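Local coordinates for protein endoglucanase (Clostridium thermocellum, PDB 2YIK) that probably hydrolyses internal beta-1,4-glucosidic bonds of cellulose as a family 9 glycoside hydrolase, at residues L335-K338 and D339-N342; P364-D367 and L368-W372; L404-D407 and K408-D412. All coordinates share one frame; numbering follows the deposited sequence.

Contact 1: residues L335-K338 and D339-N342; sequences LYDK and DSQN. With CA (calcium ion), chain B.
Asp337 and Ser340 bound a type I beta turn just beyond the end of helix 322-336, closed by a weak hydrogen bond from Ser340 N to Asp337 O (3.5 Å). The turn brings two main-chain oxygens to one calcium ion: Asp337 O lies 2.4 Å from the metal and Ser340 O lies 2.5 Å from it. Asp337 swings its carboxylate to the same calcium ion because chi1 (-165°) turns CG away from the backbone N, and its OD2 binds at 2.6 Å. Asp337 OD1 faces the Ser340 hydroxyl, 2.6 Å from Ser340 OG. Ser340 OG also has Asn342 OD1 at 3.0 Å, and its single proton could serve either acceptor. Asn342 crosses Asp337 at about a right angle and sets its CB 3.5 Å from Asp337 OD1. A water on the calcium donates to Lys338 O, while Asn333 and Glu344 complete the site. Asp337 OD2 further accepts a hydrogen bond from Phe343 N, in the first turn of helix 342-350. The chemistry implies a small surface calcium site that joins two successive helices, in which one carboxylate serves metal and backbone amide and lies within hydrogen-bonding distance of a hydroxyl, and the cation probably offsets the crowding of oxygens.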
loop_
_atom_site.group_PDB
_atom_site.type_symbol
_atom_site.label_atom_id
_atom_site.label_comp_id
_atom_site.label_asym_id
_atom_site.label_seq_id
_atom_site.Cartn_x
_atom_site.Cartn_y
_atom_site.Cartn_z
ATOM N N LEU A 335 -12.334 19.616 8.157
ATOM C CA LEU A 335 -13.469 19.674 7.247
ATOM C C LEU A 335 -14.830 19.921 7.902
ATOM O O LEU A 335 -15.620 20.749 7.439
ATOM C CB LEU A 335 -13.543 18.350 6.483
ATOM C CG LEU A 335 -13.482 18.234 4.962
ATOM C CD1 LEU A 335 -12.621 19.319 4.348
ATOM C CD2 LEU A 335 -12.945 16.845 4.633
ATOM N N TYR A 336 -15.081 19.201 8.990
ATOM C CA TYR A 336 -16.362 19.241 9.669
ATOM C C TYR A 336 -16.463 19.770 11.093
ATOM O O TYR A 336 -17.567 19.958 11.588
ATOM C CB TYR A 336 -16.947 17.829 9.631
ATOM C CG TYR A 336 -17.035 17.273 8.233
ATOM C CD1 TYR A 336 -17.933 17.811 7.315
ATOM C CD2 TYR A 336 -16.204 16.232 7.813
ATOM C CE1 TYR A 336 -18.008 17.334 6.010
ATOM C CE2 TYR A 336 -16.271 15.742 6.502
ATOM C CZ TYR A 336 -17.182 16.299 5.607
ATOM O OH TYR A 336 -17.284 15.816 4.316
ATOM N N ASP A 337 -15.343 20.012 11.760
ATOM C CA ASP A 337 -15.405 20.483 13.137
ATOM C C ASP A 337 -14.257 21.446 13.466
ATOM O O ASP A 337 -13.820 21.542 14.596
ATOM C CB ASP A 337 -15.373 19.260 14.061
ATOM C CG ASP A 337 -15.789 19.576 15.483
ATOM O OD1 ASP A 337 -16.842 20.219 15.682
ATOM O OD2 ASP A 337 -15.067 19.156 16.409
ATOM N N LYS A 338 -13.797 22.183 12.467
ATOM C CA LYS A 338 -12.685 23.124 12.621
ATOM C C LYS A 338 -12.781 24.120 13.779
ATOM O O LYS A 338 -11.840 24.255 14.566
ATOM C CB LYS A 338 -12.503 23.891 11.303
ATOM C CG LYS A 338 -11.412 24.959 11.295
ATOM C CD LYS A 338 -10.032 24.364 11.073
ATOM C CE LYS A 338 -9.169 25.330 10.255
ATOM N NZ LYS A 338 -7.832 24.747 9.918
ATOM N N ASP A 339 -13.913 24.811 13.887
ATOM C CA ASP A 339 -14.082 25.830 14.925
ATOM C C ASP A 339 -14.771 25.453 16.241
ATOM O O ASP A 339 -15.313 26.321 16.924
ATOM C CB ASP A 339 -14.790 27.051 14.327
ATOM C CG ASP A 339 -14.097 27.573 13.074
ATOM O OD1 ASP A 339 -12.852 27.739 13.096
ATOM O OD2 ASP A 339 -14.798 27.822 12.065
ATOM N N SER A 340 -14.759 24.180 16.613
ATOM C CA SER A 340 -15.378 23.795 17.877
ATOM C C SER A 340 -14.634 22.596 18.463
ATOM O O SER A 340 -13.761 22.058 17.815
ATOM C CB SER A 340 -16.864 23.474 17.671
ATOM O OG SER A 340 -17.091 22.085 17.518
ATOM N N GLN A 341 -14.960 22.194 19.688
ATOM C CA GLN A 341 -14.286 21.062 20.331
ATOM C C GLN A 341 -15.108 19.770 20.363
ATOM O O GLN A 341 -14.750 18.823 21.067
ATOM C CB GLN A 341 -13.896 21.431 21.765
ATOM C CG GLN A 341 -12.705 22.366 21.894
ATOM C CD GLN A 341 -11.418 21.744 21.375
ATOM O OE1 GLN A 341 -10.934 22.099 20.308
ATOM N NE2 GLN A 341 -10.868 20.802 22.130
ATOM N N ASN A 342 -16.194 19.725 19.596
ATOM C CA ASN A 342 -17.054 18.545 19.572
ATOM C C ASN A 342 -16.357 17.221 19.298
ATOM O O ASN A 342 -16.509 16.280 20.075
ATOM C CB ASN A 342 -18.203 18.731 18.575
ATOM C CG ASN A 342 -19.299 19.621 19.123
ATOM O OD1 ASN A 342 -19.505 20.738 18.646
ATOM N ND2 ASN A 342 -19.998 19.135 20.148
HETATM CA CA CA B . -12.716 20.336 16.413
HETATM O O HOH W 1 -10.795 22.045 15.839
#

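Contact 2: residues P364-D367 and L368-W372; sequences PIQD and LLDKW
This is a local contact between side chains three and four residues apart (i to i+3 and i to i+4) within a single helix, 363-373, probably one of the helices of the (alpha/alpha)6 barrel characteristic of family 9 glycoside hydrolases. The ladder of main-chain bonds is regular: Leu369 N donates to Ile365 O at 2.9 Å in a nearly straight bond (164°), and the amides of Leu368, Asp370 and Lys371 likewise meet the carbonyls of Pro364, Gln366 and Asp367. On the buried side Ile365 carries the side-chain contact with its two arms. Its CD1 meets Leu368 CD2 at 3.5 Å, the two side chains running side by side and pointing the same way. Its CG2, anti to the backbone N because CG1 takes the place beside that N (chi1 -80°), instead touches Leu369 CD1 at 3.8 Å, with the two side chains at a slant. Helix 322-336 packs on Ile365 and Leu368, so this apolar ridge joins neighbouring helices. The partly exposed side is polar. Gln366 extends alongside Asp370, its amide plane steeply inclined to the carboxylate, and only its CG comes near, 4.0 Å from Asp370 OD2. Asp370 OD1 is directed to Tyr417 OH of helix 416-428 in a hydrogen bond, and Lys371 NZ donates to Pro312 O. Two like charges, Asp367 and Asp370, sit one turn apart with 4.7 Å between Asp367 OD1 and Asp370 OD2, and a single water mediates between them, donating to Asp367 OD1 at 2.5 Å and to Asp370 OD2 at 2.6 Å.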
loop_
_atom_site.group_PDB
_atom_site.type_symbol
_atom_site.label_atom_id
_atom_site.label_comp_id
_atom_site.label_asym_id
_atom_site.label_seq_id
_atom_site.Cartn_x
_atom_site.Cartn_y
_atom_site.Cartn_z
ATOM N N PRO A 364 -0.387 14.910 16.939
ATOM C CA PRO A 364 0.418 13.685 16.892
ATOM C C PRO A 364 1.318 13.607 15.657
ATOM O O PRO A 364 2.418 13.049 15.713
ATOM C CB PRO A 364 -0.635 12.582 16.910
ATOM C CG PRO A 364 -1.735 13.195 17.725
ATOM C CD PRO A 364 -1.811 14.591 17.146
ATOM N N ILE A 365 0.849 14.163 14.544
ATOM C CA ILE A 365 1.623 14.147 13.313
ATOM C C ILE A 365 2.677 15.252 13.328
ATOM O O ILE A 365 3.736 15.116 12.718
ATOM C CB ILE A 365 0.689 14.274 12.076
ATOM C CG1 ILE A 365 0.063 12.905 11.762
ATOM C CG2 ILE A 365 1.452 14.833 10.878
ATOM C CD1 ILE A 365 1.083 11.828 11.408
ATOM N N GLN A 366 2.397 16.342 14.035
ATOM C CA GLN A 366 3.375 17.416 14.124
ATOM C C GLN A 366 4.552 16.866 14.933
ATOM O O GLN A 366 5.713 17.165 14.647
ATOM C CB GLN A 366 2.785 18.652 14.812
ATOM C CG GLN A 366 3.760 19.823 14.869
ATOM C CD GLN A 366 3.229 21.018 15.648
ATOM O OE1 GLN A 366 3.968 21.959 15.935
ATOM N NE2 GLN A 366 1.949 20.985 15.991
ATOM N N ASP A 367 4.240 16.054 15.942
ATOM C CA ASP A 367 5.267 15.435 16.779
ATOM C C ASP A 367 6.076 14.422 15.971
ATOM O O ASP A 367 7.293 14.325 16.116
ATOM C CB ASP A 367 4.634 14.720 17.974
ATOM C CG ASP A 367 4.127 15.680 19.029
ATOM O OD1 ASP A 367 4.318 16.903 18.866
ATOM O OD2 ASP A 367 3.541 15.213 20.027
ATOM N N LEU A 368 5.386 13.655 15.134
ATOM C CA LEU A 368 6.033 12.654 14.297
ATOM C C LEU A 368 7.004 13.342 13.342
ATOM O O LEU A 368 8.152 12.924 13.185
ATOM C CB LEU A 368 4.987 11.893 13.486
ATOM C CG LEU A 368 5.508 10.941 12.409
ATOM C CD1 LEU A 368 6.249 9.773 13.065
ATOM C CD2 LEU A 368 4.330 10.450 11.562
ATOM N N LEU A 369 6.524 14.407 12.709
ATOM C CA LEU A 369 7.328 15.157 11.760
ATOM C C LEU A 369 8.498 15.906 12.391
ATOM O O LEU A 369 9.559 16.012 11.781
ATOM C CB LEU A 369 6.434 16.113 10.961
ATOM C CG LEU A 369 5.501 15.399 9.975
ATOM C CD1 LEU A 369 4.562 16.406 9.327
ATOM C CD2 LEU A 369 6.327 14.678 8.910
ATOM N N ASP A 370 8.312 16.432 13.599
ATOM C CA ASP A 370 9.410 17.128 14.272
ATOM C C ASP A 370 10.493 16.097 14.556
ATOM O O ASP A 370 11.684 16.388 14.491
ATOM C CB ASP A 370 8.967 17.738 15.606
ATOM C CG ASP A 370 8.148 19.005 15.433
ATOM O OD1 ASP A 370 8.257 19.658 14.372
ATOM O OD2 ASP A 370 7.402 19.354 16.372
ATOM N N LYS A 371 10.053 14.882 14.859
ATOM C CA LYS A 371 10.961 13.794 15.172
ATOM C C LYS A 371 11.770 13.393 13.942
ATOM O O LYS A 371 13.001 13.299 14.009
ATOM C CB LYS A 371 10.167 12.600 15.714
ATOM C CG LYS A 371 10.998 11.597 16.512
ATOM C CD LYS A 371 10.150 10.489 17.127
ATOM C CE LYS A 371 9.263 11.015 18.244
ATOM N NZ LYS A 371 8.628 9.904 19.002
ATOM N N TRP A 372 11.082 13.164 12.822
ATOM C CA TRP A 372 11.734 12.764 11.574
ATOM C C TRP A 372 12.567 13.846 10.884
ATOM O O TRP A 372 13.660 13.579 10.391
ATOM C CB TRP A 372 10.696 12.227 10.574
ATOM C CG TRP A 372 10.389 10.765 10.751
ATOM C CD1 TRP A 372 9.563 10.198 11.686
ATOM C CD2 TRP A 372 10.959 9.680 10.009
ATOM N NE1 TRP A 372 9.584 8.831 11.569
ATOM C CE2 TRP A 372 10.428 8.487 10.548
ATOM C CE3 TRP A 372 11.857 9.602 8.937
ATOM C CZ2 TRP A 372 10.780 7.226 10.054
ATOM C CZ3 TRP A 372 12.204 8.348 8.445
ATOM C CH2 TRP A 372 11.661 7.177 9.003
HETATM O O HOH W 2 5.299 19.044 17.889
#

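Contact 3: residues L404-D407 and K408-D412; sequences LVYD and KHHGD
Leu404 O and Val405 O accept the last regular bonds of helix 392-408, from Lys408 N and His409 N, before the chain leaves helical geometry at His409; His410 N then turns back to Asp407 O at 3.1 Å, coming from above the carbonyl plane rather than along a lone pair. One residue earlier, Tyr406 O is taken up by a side chain. His410 ND1 donates to Tyr406 O at 2.6 Å, with the oxygen near the plane of the imidazole. Placing CG beside the backbone N (chi1 -72°) folds the His410 ring back over the helix end, where it makes an offset stack with the Tyr406 ring, centroids 3.7 Å apart and planes only 9° from parallel. His410 CE1 lies over the phenol near its rim, 3.3 Å from Tyr406 CE2, whereas Tyr406 CZ lies over the centre of the imidazole. Trp362 meets both rings edge-to-face. His409 takes a different course, lying alongside Val405: its CD2 approaches Val405 O at 3.0 Å, near the ring plane, and rests 3.7 Å from Val405 CG1. Its NE2 is hydrogen-bonded to Glu140, which also forms a salt bridge with Lys408. Asp407 is directed the other way, to Ser415 OG and Ala418 N at the start of helix 416-428. Beyond the stack Gly411 adopts a positive phi of 97°, which turns the chain toward Asp412 and its salt bridge with Arg514. Bond and stack together therefore fix the rotation of His410; the proton on ND1 is committed to Tyr406 O, and the short bond would probably help satisfy a carbonyl near the helix end.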
loop_
_atom_site.group_PDB
_atom_site.type_symbol
_atom_site.label_atom_id
_atom_site.label_comp_id
_atom_site.label_asym_id
_atom_site.label_seq_id
_atom_site.Cartn_x
_atom_site.Cartn_y
_atom_site.Cartn_z
ATOM N N LEU A 404 4.447 16.125 3.356
ATOM C CA LEU A 404 3.806 16.859 2.270
ATOM C C LEU A 404 2.293 17.005 2.471
ATOM O O LEU A 404 1.707 18.013 2.089
ATOM C CB LEU A 404 4.130 16.170 0.943
ATOM C CG LEU A 404 5.649 16.179 0.691
ATOM C CD1 LEU A 404 6.051 15.058 -0.250
ATOM C CD2 LEU A 404 6.050 17.540 0.140
ATOM N N VAL A 405 1.671 16.000 3.080
ATOM C CA VAL A 405 0.241 16.054 3.355
ATOM C C VAL A 405 -0.028 17.103 4.449
ATOM O O VAL A 405 -1.005 17.853 4.385
ATOM C CB VAL A 405 -0.291 14.665 3.808
ATOM C CG1 VAL A 405 -1.662 14.808 4.468
ATOM C CG2 VAL A 405 -0.380 13.736 2.603
ATOM N N TYR A 406 0.852 17.163 5.444
ATOM C CA TYR A 406 0.696 18.130 6.530
ATOM C C TYR A 406 0.769 19.554 5.979
ATOM O O TYR A 406 -0.062 20.403 6.319
ATOM C CB TYR A 406 1.789 17.950 7.588
ATOM C CG TYR A 406 1.645 18.877 8.777
ATOM C CD1 TYR A 406 2.149 20.177 8.741
ATOM C CD2 TYR A 406 0.994 18.458 9.934
ATOM C CE1 TYR A 406 2.006 21.035 9.827
ATOM C CE2 TYR A 406 0.849 19.303 11.028
ATOM C CZ TYR A 406 1.359 20.590 10.969
ATOM O OH TYR A 406 1.245 21.425 12.058
ATOM N N ASP A 407 1.760 19.816 5.131
ATOM C CA ASP A 407 1.908 21.150 4.564
ATOM C C ASP A 407 0.739 21.510 3.662
ATOM O O ASP A 407 0.304 22.665 3.640
ATOM C CB ASP A 407 3.232 21.280 3.796
ATOM C CG ASP A 407 4.431 21.467 4.727
ATOM O OD1 ASP A 407 4.220 21.534 5.956
ATOM O OD2 ASP A 407 5.579 21.549 4.235
ATOM N N LYS A 408 0.226 20.528 2.925
ATOM C CA LYS A 408 -0.900 20.796 2.050
ATOM C C LYS A 408 -2.070 21.308 2.881
ATOM O O LYS A 408 -2.741 22.272 2.504
ATOM C CB LYS A 408 -1.344 19.541 1.302
ATOM C CG LYS A 408 -2.632 19.760 0.514
ATOM C CD LYS A 408 -3.221 18.464 -0.023
ATOM C CE LYS A 408 -4.652 18.691 -0.524
ATOM N NZ LYS A 408 -5.338 17.421 -0.899
ATOM N N HIS A 409 -2.291 20.677 4.028
ATOM C CA HIS A 409 -3.401 21.048 4.884
ATOM C C HIS A 409 -3.150 22.179 5.867
ATOM O O HIS A 409 -3.984 22.460 6.731
ATOM C CB HIS A 409 -3.906 19.798 5.590
ATOM C CG HIS A 409 -4.486 18.796 4.647
ATOM N ND1 HIS A 409 -5.734 18.952 4.074
ATOM C CD2 HIS A 409 -3.966 17.674 4.098
ATOM C CE1 HIS A 409 -5.948 17.976 3.217
ATOM N NE2 HIS A 409 -4.889 17.183 3.210
ATOM N N HIS A 410 -2.007 22.836 5.721
ATOM C CA HIS A 410 -1.667 23.967 6.567
ATOM C C HIS A 410 -1.205 25.131 5.696
ATOM O O HIS A 410 -0.055 25.557 5.765
ATOM C CB HIS A 410 -0.578 23.593 7.586
ATOM C CG HIS A 410 -1.064 22.688 8.674
ATOM N ND1 HIS A 410 -1.251 21.331 8.489
ATOM C CD2 HIS A 410 -1.490 22.948 9.933
ATOM C CE1 HIS A 410 -1.772 20.802 9.578
ATOM N NE2 HIS A 410 -1.930 21.766 10.474
ATOM N N GLY A 411 -2.118 25.635 4.871
ATOM C CA GLY A 411 -1.806 26.753 3.997
ATOM C C GLY A 411 -1.433 26.305 2.596
ATOM O O GLY A 411 -1.246 27.130 1.699
ATOM N N ASP A 412 -1.338 24.992 2.409
ATOM C CA ASP A 412 -0.971 24.411 1.119
ATOM C C ASP A 412 0.247 25.134 0.552
ATOM O O ASP A 412 0.245 25.603 -0.588
ATOM C CB ASP A 412 -2.148 24.491 0.135
ATOM C CG ASP A 412 -1.944 23.619 -1.100
ATOM O OD1 ASP A 412 -1.055 22.739 -1.088
ATOM O OD2 ASP A 412 -2.684 23.799 -2.089
#

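Read from the N terminus, the three contacts come in series, neither nesting nor crossing, and each is local. Contact 1 closes the short turn between helices 322-336 and 342-350 at the protein surface. Contact 2 closes no loop but lies within helix 363-373, and contact 3 shapes the exit from helix 392-408 toward helix 416-428. Contacts 2 and 3 touch: Leu369 CD1 packs on Tyr406 CB at 3.6 Å, and Ile365 CG2 on Tyr406 CD2 at 3.8 Å, tying these consecutive helices together. Contact 1 stands apart, its centre about 18 Å from that of contact 3, yet helix 322-336 itself packs against Ile365 of contact 2 and Val405 of contact 3.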